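Local coordinates for protein Cif-like 1 (Burkholderia cenocepacia, PDB 7JQY) that probably hydrolyses epoxides, as a Cif-like member of the alpha/beta hydrolase fold that assembles into an octamer, at residues 11-19 with 201-209; 21-29 with 38-46. The protein carries 1 engineered substitution. All blocks are in the same frame, centred on the assembly; numbering follows the deposited sequence.

Interaction 1. Residues 11-19 with 201-209; sequences PGMPAPGLP and VALSNDDIA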
loop_
_atom_site.group_PDB
_atom_site.type_symbol
_atom_site.label_atom_id
_atom_site.label_comp_id
_atom_site.label_asym_id
_atom_site.label_seq_id
_atom_site.Cartn_x
_atom_site.Cartn_y
_atom_site.Cartn_z
ATOM N N PRO B 11 -6.751 14.803 39.867
ATOM C CA PRO B 11 -7.111 13.412 39.585
ATOM C C PRO B 11 -8.095 13.264 38.426
ATOM O O PRO B 11 -8.751 14.202 38.040
ATOM C CB PRO B 11 -7.704 12.904 40.898
ATOM C CG PRO B 11 -8.048 14.114 41.665
ATOM C CD PRO B 11 -7.195 15.241 41.194
ATOM N N GLY B 12 -8.136 12.076 37.867
ATOM C CA GLY B 12 -8.983 11.743 36.760
ATOM C C GLY B 12 -8.270 11.468 35.463
ATOM O O GLY B 12 -7.251 12.005 35.186
ATOM N N MET B 13 -8.849 10.622 34.658
ATOM C CA MET B 13 -8.272 10.310 33.388
ATOM C C MET B 13 -8.736 11.327 32.372
ATOM O O MET B 13 -9.725 11.944 32.561
ATOM C CB MET B 13 -8.694 8.928 32.971
ATOM C CG MET B 13 -8.316 7.840 33.946
ATOM S SD MET B 13 -6.620 7.338 33.964
ATOM C CE MET B 13 -6.545 6.298 32.570
ATOM N N PRO B 14 -8.010 11.479 31.277
ATOM C CA PRO B 14 -8.405 12.470 30.264
ATOM C C PRO B 14 -9.791 12.190 29.685
ATOM O O PRO B 14 -10.154 11.041 29.416
ATOM C CB PRO B 14 -7.315 12.341 29.195
ATOM C CG PRO B 14 -6.123 11.765 29.940
ATOM C CD PRO B 14 -6.718 10.839 30.958
ATOM N N ALA B 15 -10.576 13.258 29.530
ATOM C CA ALA B 15 -11.924 13.211 28.965
ATOM C C ALA B 15 -11.933 13.837 27.575
ATOM O O ALA B 15 -11.886 15.070 27.454
ATOM C CB ALA B 15 -12.907 13.942 29.882
ATOM N N PRO B 16 -12.002 13.052 26.501
ATOM C CA PRO B 16 -11.919 13.624 25.150
ATOM C C PRO B 16 -13.207 14.310 24.713
ATOM O O PRO B 16 -14.286 14.089 25.264
ATOM C CB PRO B 16 -11.637 12.402 24.264
ATOM C CG PRO B 16 -12.260 11.250 25.004
ATOM C CD PRO B 16 -12.075 11.576 26.481
ATOM N N GLY B 17 -13.064 15.167 23.699
ATOM C CA GLY B 17 -14.194 15.766 23.005
ATOM C C GLY B 17 -14.516 17.176 23.471
ATOM O O GLY B 17 -13.860 17.763 24.338
ATOM N N LEU B 18 -15.559 17.719 22.858
ATOM C CA LEU B 18 -16.074 19.018 23.243
ATOM C C LEU B 18 -16.698 18.936 24.634
ATOM O O LEU B 18 -17.225 17.892 25.022
ATOM C CB LEU B 18 -17.134 19.498 22.245
ATOM C CG LEU B 18 -16.748 19.664 20.776
ATOM C CD1 LEU B 18 -17.987 19.898 19.902
ATOM C CD2 LEU B 18 -15.754 20.803 20.625
ATOM N N PRO B 19 -16.641 20.018 25.408
ATOM C CA PRO B 19 -17.317 20.027 26.708
ATOM C C PRO B 19 -18.830 19.988 26.540
ATOM O O PRO B 19 -19.378 20.383 25.507
ATOM C CB PRO B 19 -16.853 21.339 27.348
ATOM C CG PRO B 19 -16.470 22.212 26.189
ATOM C CD PRO B 19 -15.968 21.297 25.111
ATOM N N VAL B 201 0.827 17.516 30.550
ATOM C CA VAL B 201 -0.446 16.927 30.943
ATOM C C VAL B 201 -0.831 15.882 29.904
ATOM O O VAL B 201 -0.789 16.146 28.694
ATOM C CB VAL B 201 -1.526 18.015 31.066
ATOM C CG1 VAL B 201 -2.898 17.401 31.344
ATOM C CG2 VAL B 201 -1.141 19.017 32.165
ATOM N N ALA B 202 -1.218 14.694 30.372
ATOM C CA ALA B 202 -1.638 13.634 29.467
ATOM C C ALA B 202 -2.918 14.030 28.735
ATOM O O ALA B 202 -3.907 14.428 29.360
ATOM C CB ALA B 202 -1.852 12.331 30.234
ATOM N N LEU B 203 -2.895 13.923 27.408
ATOM C CA LEU B 203 -4.048 14.214 26.573
ATOM C C LEU B 203 -4.593 12.937 25.943
ATOM O O LEU B 203 -3.915 11.909 25.859
ATOM C CB LEU B 203 -3.684 15.218 25.478
ATOM C CG LEU B 203 -2.915 16.418 26.031
ATOM C CD1 LEU B 203 -2.211 17.154 24.907
ATOM C CD2 LEU B 203 -3.879 17.329 26.768
ATOM N N SER B 204 -5.836 13.011 25.490
ATOM C CA SER B 204 -6.464 11.853 24.875
ATOM C C SER B 204 -6.074 11.809 23.410
ATOM O O SER B 204 -6.005 12.849 22.747
ATOM C CB SER B 204 -7.983 11.914 25.015
ATOM O OG SER B 204 -8.618 11.079 24.056
ATOM N N ASN B 205 -5.775 10.601 22.925
ATOM C CA ASN B 205 -5.438 10.427 21.518
ATOM C C ASN B 205 -6.568 10.900 20.616
ATOM O O ASN B 205 -6.314 11.420 19.523
ATOM C CB ASN B 205 -5.149 8.959 21.212
ATOM C CG ASN B 205 -3.850 8.477 21.799
ATOM O OD1 ASN B 205 -2.963 9.267 22.132
ATOM N ND2 ASN B 205 -3.719 7.163 21.916
ATOM N N ASP B 206 -7.818 10.714 21.042
ATOM C CA ASP B 206 -8.933 11.114 20.196
ATOM C C ASP B 206 -8.942 12.615 19.960
ATOM O O ASP B 206 -9.312 13.062 18.874
ATOM C CB ASP B 206 -10.262 10.682 20.813
ATOM C CG ASP B 206 -10.367 9.181 20.993
ATOM O OD1 ASP B 206 -9.530 8.437 20.427
ATOM O OD2 ASP B 206 -11.283 8.753 21.723
ATOM N N ASP B 207 -8.491 13.405 20.940
ATOM C CA ASP B 207 -8.466 14.854 20.754
ATOM C C ASP B 207 -7.377 15.258 19.765
ATOM O O ASP B 207 -7.615 16.068 18.865
ATOM C CB ASP B 207 -8.236 15.555 22.095
ATOM C CG ASP B 207 -9.503 15.726 22.896
ATOM O OD1 ASP B 207 -10.602 15.820 22.293
ATOM O OD2 ASP B 207 -9.386 15.778 24.138
ATOM N N ILE B 208 -6.166 14.708 19.924
ATOM C CA ILE B 208 -5.082 15.046 19.003
ATOM C C ILE B 208 -5.414 14.576 17.586
ATOM O O ILE B 208 -5.075 15.249 16.603
ATOM C CB ILE B 208 -3.746 14.461 19.508
ATOM C CG1 ILE B 208 -3.513 14.823 20.983
ATOM C CG2 ILE B 208 -2.582 14.977 18.668
ATOM C CD1 ILE B 208 -2.504 13.941 21.676
ATOM N N ALA B 209 -6.123 13.451 17.456
ATOM C CA ALA B 209 -6.475 12.936 16.132
ATOM C C ALA B 209 -7.399 13.887 15.375
ATOM O O ALA B 209 -7.416 13.885 14.141
ATOM C CB ALA B 209 -7.122 11.556 16.257
HETATM O O HOH W 1 -10.988 17.621 25.223
#
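The carboxylate of D207 takes up the backbone N-H of G17 on the syn side of OD1 (N to OD1 2.9 Å), with the donor 20° out of the carboxylate plane and the N-H...O angle at 162°. OD1 also pairs with the hydroxyl of Y62. The other oxygen, OD2, lies 3.5 Å from P16 CA and accepts from a water 2.7 Å away; the same water donates to G17 O, so D207 holds the N-H of G17 directly and its carbonyl through the water. Helix 205-215 belongs to the helical region between strands 140-146 and 250-255, where the cap of an epoxide hydrolase of the alpha/beta hydrolase fold is expected, and S204 is its N-cap. With OG swung opposite the backbone N (chi1 160°), that hydroxyl accepts from D206 N, while P16 CB rests against it (CB to OG 3.3 Å). D206 CB meets the same proline carbon at 4.1 Å. Two residues before P16, P14 sets CG 3.5 Å from A202 O and 4.3 Å from A202 CB. R28 of the second subunit packs on both P14 and A202, and its NH1 donates to L203 O.

Interaction 2. Residues 21-29 with 38-46; sequences GFERRFSRR and LHYVTGGPD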
loop_
_atom_site.group_PDB
_atom_site.type_symbol
_atom_site.label_atom_id
_atom_site.label_comp_id
_atom_site.label_asym_id
_atom_site.label_seq_id
_atom_site.Cartn_x
_atom_site.Cartn_y
_atom_site.Cartn_z
ATOM N N GLY B 21 -22.636 20.606 26.299
ATOM C CA GLY B 21 -23.399 21.772 25.912
ATOM C C GLY B 21 -22.783 22.624 24.823
ATOM O O GLY B 21 -23.420 23.589 24.381
ATOM N N PHE B 22 -21.559 22.317 24.394
ATOM C CA PHE B 22 -20.906 23.128 23.371
ATOM C C PHE B 22 -21.722 23.177 22.079
ATOM O O PHE B 22 -21.780 24.220 21.417
ATOM C CB PHE B 22 -19.507 22.575 23.103
ATOM C CG PHE B 22 -18.625 23.486 22.283
ATOM C CD1 PHE B 22 -18.768 23.560 20.905
ATOM C CD2 PHE B 22 -17.623 24.243 22.891
ATOM C CE1 PHE B 22 -17.952 24.382 20.149
ATOM C CE2 PHE B 22 -16.808 25.067 22.141
ATOM C CZ PHE B 22 -16.973 25.142 20.771
ATOM N N GLU B 23 -22.359 22.058 21.706
ATOM C CA GLU B 23 -23.029 21.965 20.404
ATOM C C GLU B 23 -24.174 22.956 20.261
ATOM O O GLU B 23 -24.397 23.489 19.170
ATOM C CB GLU B 23 -23.545 20.548 20.163
ATOM C CG GLU B 23 -22.486 19.569 19.700
ATOM C CD GLU B 23 -21.767 18.893 20.850
ATOM O OE1 GLU B 23 -21.943 19.323 22.016
ATOM O OE2 GLU B 23 -21.039 17.913 20.591
ATOM N N ARG B 24 -24.910 23.208 21.338
ATOM C CA ARG B 24 -26.079 24.070 21.289
ATOM C C ARG B 24 -25.695 25.532 21.354
ATOM O O ARG B 24 -26.527 26.399 21.077
ATOM C CB ARG B 24 -27.032 23.731 22.444
ATOM C CG ARG B 24 -27.647 22.384 22.283
ATOM C CD ARG B 24 -28.833 22.493 21.350
ATOM N NE ARG B 24 -28.947 21.354 20.443
ATOM C CZ ARG B 24 -28.434 21.297 19.214
ATOM N NH1 ARG B 24 -27.747 22.318 18.713
ATOM N NH2 ARG B 24 -28.619 20.205 18.482
ATOM N N ARG B 25 -24.448 25.823 21.713
ATOM C CA ARG B 25 -24.025 27.216 21.867
ATOM C C ARG B 25 -23.105 27.823 20.804
ATOM O O ARG B 25 -22.978 29.046 20.739
ATOM C CB ARG B 25 -23.403 27.423 23.252
ATOM C CG ARG B 25 -24.385 27.282 24.403
ATOM C CD ARG B 25 -23.703 27.519 25.741
ATOM N NE ARG B 25 -23.018 28.807 25.784
ATOM C CZ ARG B 25 -23.588 29.944 26.170
ATOM N NH1 ARG B 25 -22.888 31.070 26.178
ATOM N NH2 ARG B 25 -24.859 29.956 26.548
ATOM N N PHE B 26 -22.464 27.006 19.975
ATOM C CA PHE B 26 -21.571 27.576 18.986
ATOM C C PHE B 26 -22.018 27.110 17.618
ATOM O O PHE B 26 -22.745 26.124 17.493
ATOM C CB PHE B 26 -20.113 27.194 19.280
ATOM C CG PHE B 26 -19.612 27.764 20.573
ATOM C CD1 PHE B 26 -18.968 28.991 20.601
ATOM C CD2 PHE B 26 -19.796 27.088 21.761
ATOM C CE1 PHE B 26 -18.510 29.525 21.786
ATOM C CE2 PHE B 26 -19.342 27.619 22.954
ATOM C CZ PHE B 26 -18.701 28.837 22.967
ATOM N N SER B 27 -21.566 27.822 16.592
ATOM C CA SER B 27 -22.001 27.560 15.235
ATOM C C SER B 27 -20.799 27.645 14.317
ATOM O O SER B 27 -19.904 28.466 14.517
ATOM C CB SER B 27 -23.072 28.562 14.773
ATOM O OG SER B 27 -24.183 28.529 15.641
ATOM N N ARG B 28 -20.814 26.819 13.280
ATOM C CA ARG B 28 -19.791 26.865 12.250
ATOM C C ARG B 28 -20.254 27.823 11.169
ATOM O O ARG B 28 -21.397 27.743 10.708
ATOM C CB ARG B 28 -19.527 25.473 11.665
ATOM C CG ARG B 28 -19.118 24.430 12.701
ATOM C CD ARG B 28 -18.797 23.118 12.033
ATOM N NE ARG B 28 -18.168 23.362 10.747
ATOM C CZ ARG B 28 -18.085 22.468 9.771
ATOM N NH1 ARG B 28 -18.591 21.254 9.937
ATOM N NH2 ARG B 28 -17.501 22.791 8.629
ATOM N N ARG B 29 -19.360 28.713 10.756
ATOM C CA ARG B 29 -19.673 29.754 9.796
ATOM C C ARG B 29 -18.496 29.908 8.847
ATOM O O ARG B 29 -17.359 29.527 9.156
ATOM C CB ARG B 29 -19.943 31.093 10.499
ATOM C CG ARG B 29 -21.378 31.533 10.575
ATOM C CD ARG B 29 -22.166 30.739 11.586
ATOM N NE ARG B 29 -23.599 30.990 11.427
ATOM C CZ ARG B 29 -24.517 30.040 11.260
ATOM N NH1 ARG B 29 -24.187 28.764 11.402
ATOM N NH2 ARG B 29 -25.796 30.367 11.097
ATOM N N LEU B 38 -12.671 31.706 4.716
ATOM C CA LEU B 38 -12.226 31.306 6.042
ATOM C C LEU B 38 -13.386 30.710 6.828
ATOM O O LEU B 38 -14.514 31.213 6.772
ATOM C CB LEU B 38 -11.637 32.483 6.833
ATOM C CG LEU B 38 -10.294 33.055 6.377
ATOM C CD1 LEU B 38 -9.669 33.869 7.504
ATOM C CD2 LEU B 38 -9.344 31.970 5.893
ATOM N N HIS B 39 -13.087 29.644 7.568
ATOM C CA HIS B 39 -14.023 28.972 8.457
ATOM C C HIS B 39 -13.778 29.413 9.894
ATOM O O HIS B 39 -12.632 29.609 10.310
ATOM C CB HIS B 39 -13.868 27.455 8.322
ATOM C CG HIS B 39 -14.622 26.665 9.343
ATOM N ND1 HIS B 39 -14.018 26.131 10.462
ATOM C CD2 HIS B 39 -15.922 26.288 9.400
ATOM C CE1 HIS B 39 -14.917 25.476 11.173
ATOM N NE2 HIS B 39 -16.081 25.554 10.550
ATOM N N TYR B 40 -14.854 29.581 10.654
ATOM C CA TYR B 40 -14.712 29.982 12.042
ATOM C C TYR B 40 -15.900 29.463 12.822
ATOM O O TYR B 40 -16.958 29.154 12.263
ATOM C CB TYR B 40 -14.591 31.508 12.215
ATOM C CG TYR B 40 -15.813 32.297 11.777
ATOM C CD1 TYR B 40 -16.077 32.511 10.427
ATOM C CD2 TYR B 40 -16.701 32.821 12.712
ATOM C CE1 TYR B 40 -17.196 33.230 10.016
ATOM C CE2 TYR B 40 -17.817 33.541 12.312
ATOM C CZ TYR B 40 -18.059 33.739 10.965
ATOM O OH TYR B 40 -19.168 34.449 10.566
ATOM N N VAL B 41 -15.706 29.368 14.128
ATOM C CA VAL B 41 -16.738 28.924 15.053
ATOM C C VAL B 41 -17.037 30.086 15.984
ATOM O O VAL B 41 -16.110 30.725 16.498
ATOM C CB VAL B 41 -16.286 27.668 15.824
ATOM C CG1 VAL B 41 -17.297 27.271 16.875
ATOM C CG2 VAL B 41 -16.080 26.530 14.848
ATOM N N THR B 42 -18.321 30.391 16.167
ATOM C CA THR B 42 -18.697 31.582 16.910
ATOM C C THR B 42 -19.858 31.293 17.853
ATOM O O THR B 42 -20.689 30.417 17.596
ATOM C CB THR B 42 -19.061 32.741 15.976
ATOM O OG1 THR B 42 -19.207 33.934 16.755
ATOM C CG2 THR B 42 -20.369 32.450 15.210
ATOM N N GLY B 43 -19.881 32.033 18.961
ATOM C CA GLY B 43 -20.921 31.940 19.973
ATOM C C GLY B 43 -20.832 33.115 20.930
ATOM O O GLY B 43 -19.941 33.964 20.830
ATOM N N GLY B 44 -21.774 33.155 21.873
ATOM C CA GLY B 44 -21.881 34.268 22.790
ATOM C C GLY B 44 -22.797 35.354 22.244
ATOM O O GLY B 44 -23.339 35.235 21.138
ATOM N N PRO B 45 -22.970 36.442 22.999
ATOM C CA PRO B 45 -23.893 37.508 22.572
ATOM C C PRO B 45 -23.419 38.227 21.320
ATOM O O PRO B 45 -22.238 38.559 21.183
ATOM C CB PRO B 45 -23.923 38.460 23.774
ATOM C CG PRO B 45 -23.367 37.672 24.925
ATOM C CD PRO B 45 -22.397 36.704 24.331
ATOM N N ASP B 46 -24.368 38.492 20.414
ATOM C CA ASP B 46 -24.050 39.186 19.167
ATOM C C ASP B 46 -23.514 40.595 19.402
ATOM O O ASP B 46 -22.748 41.108 18.579
ATOM C CB ASP B 46 -25.297 39.284 18.273
ATOM C CG ASP B 46 -25.753 37.938 17.730
ATOM O OD1 ASP B 46 -24.897 37.170 17.244
ATOM O OD2 ASP B 46 -26.975 37.662 17.757
#
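Strands 26-29 and 38-43 form an antiparallel beta hairpin at one margin of the chain's central sheet, their short axes 4.6 Å apart with 151° between their N-to-C directions. Two hydrogen-bonded pairs supply the ladder. S27 and T42 exchange both backbone bonds (S27 N to T42 O 2.9 Å), and R29 with Y40 does likewise. Between them R28 faces V41 in a non-hydrogen-bonded pair, and V41 CA lies 3.2 Å from S27 O, a CA-H...O contact that adds to the T42 N bond on this carbonyl. On the side of the sheet carrying F26, R28 and V41, F26 CB touches V41 CG1 at 3.7 Å. There the side chain of H39 also reaches R28: H39 NE2 accepts from R28 NE (3.0 Å, 150° at the hydrogen), and since ND1 pairs with D82, both ring nitrogens are occupied, consistent with a neutral ring protonated on ND1. The bend of R28 at chi3 (35°) brings NE to that nitrogen, leaving NH1 for a weak bond to L203 O of the third subunit. On the other side of the sheet, which carries S27, R29, Y40 and T42, two hydroxyls find partners elsewhere: S27 OG meets G12 N of the third subunit, and T42 OG1 the carbonyl of V78 on the neighbouring strand. Before the strand, F22 O accepts from both R25 N and F26 N. The guanidinium of R29 turns back so that NH1 donates to R28 O from above its carbonyl plane, while R29 CB sits over one face of the Y40 ring, 3.7 Å from its centroid and displaced toward the rim near CZ.

From the N terminus, residues 11-19 come first, and the chain then runs through the short helix 22-25 into strand 26-32. Interaction 2 closes first, a local loop with eight residues between its segments, pairing the first two strands of the sheet. Interaction 1 closes only after 181 intervening residues, so the whole hairpin lies within its span, and the two do not cross. It ties the N-terminal arm to the start of helix 205-215, while interaction 2 builds the sheet's margin. Their centres are about 21 Å apart, yet they touch: L18 CD1 packs 3.7 Å from E23 OE2. Between subunits, the arm of one copy meets the hairpin of another.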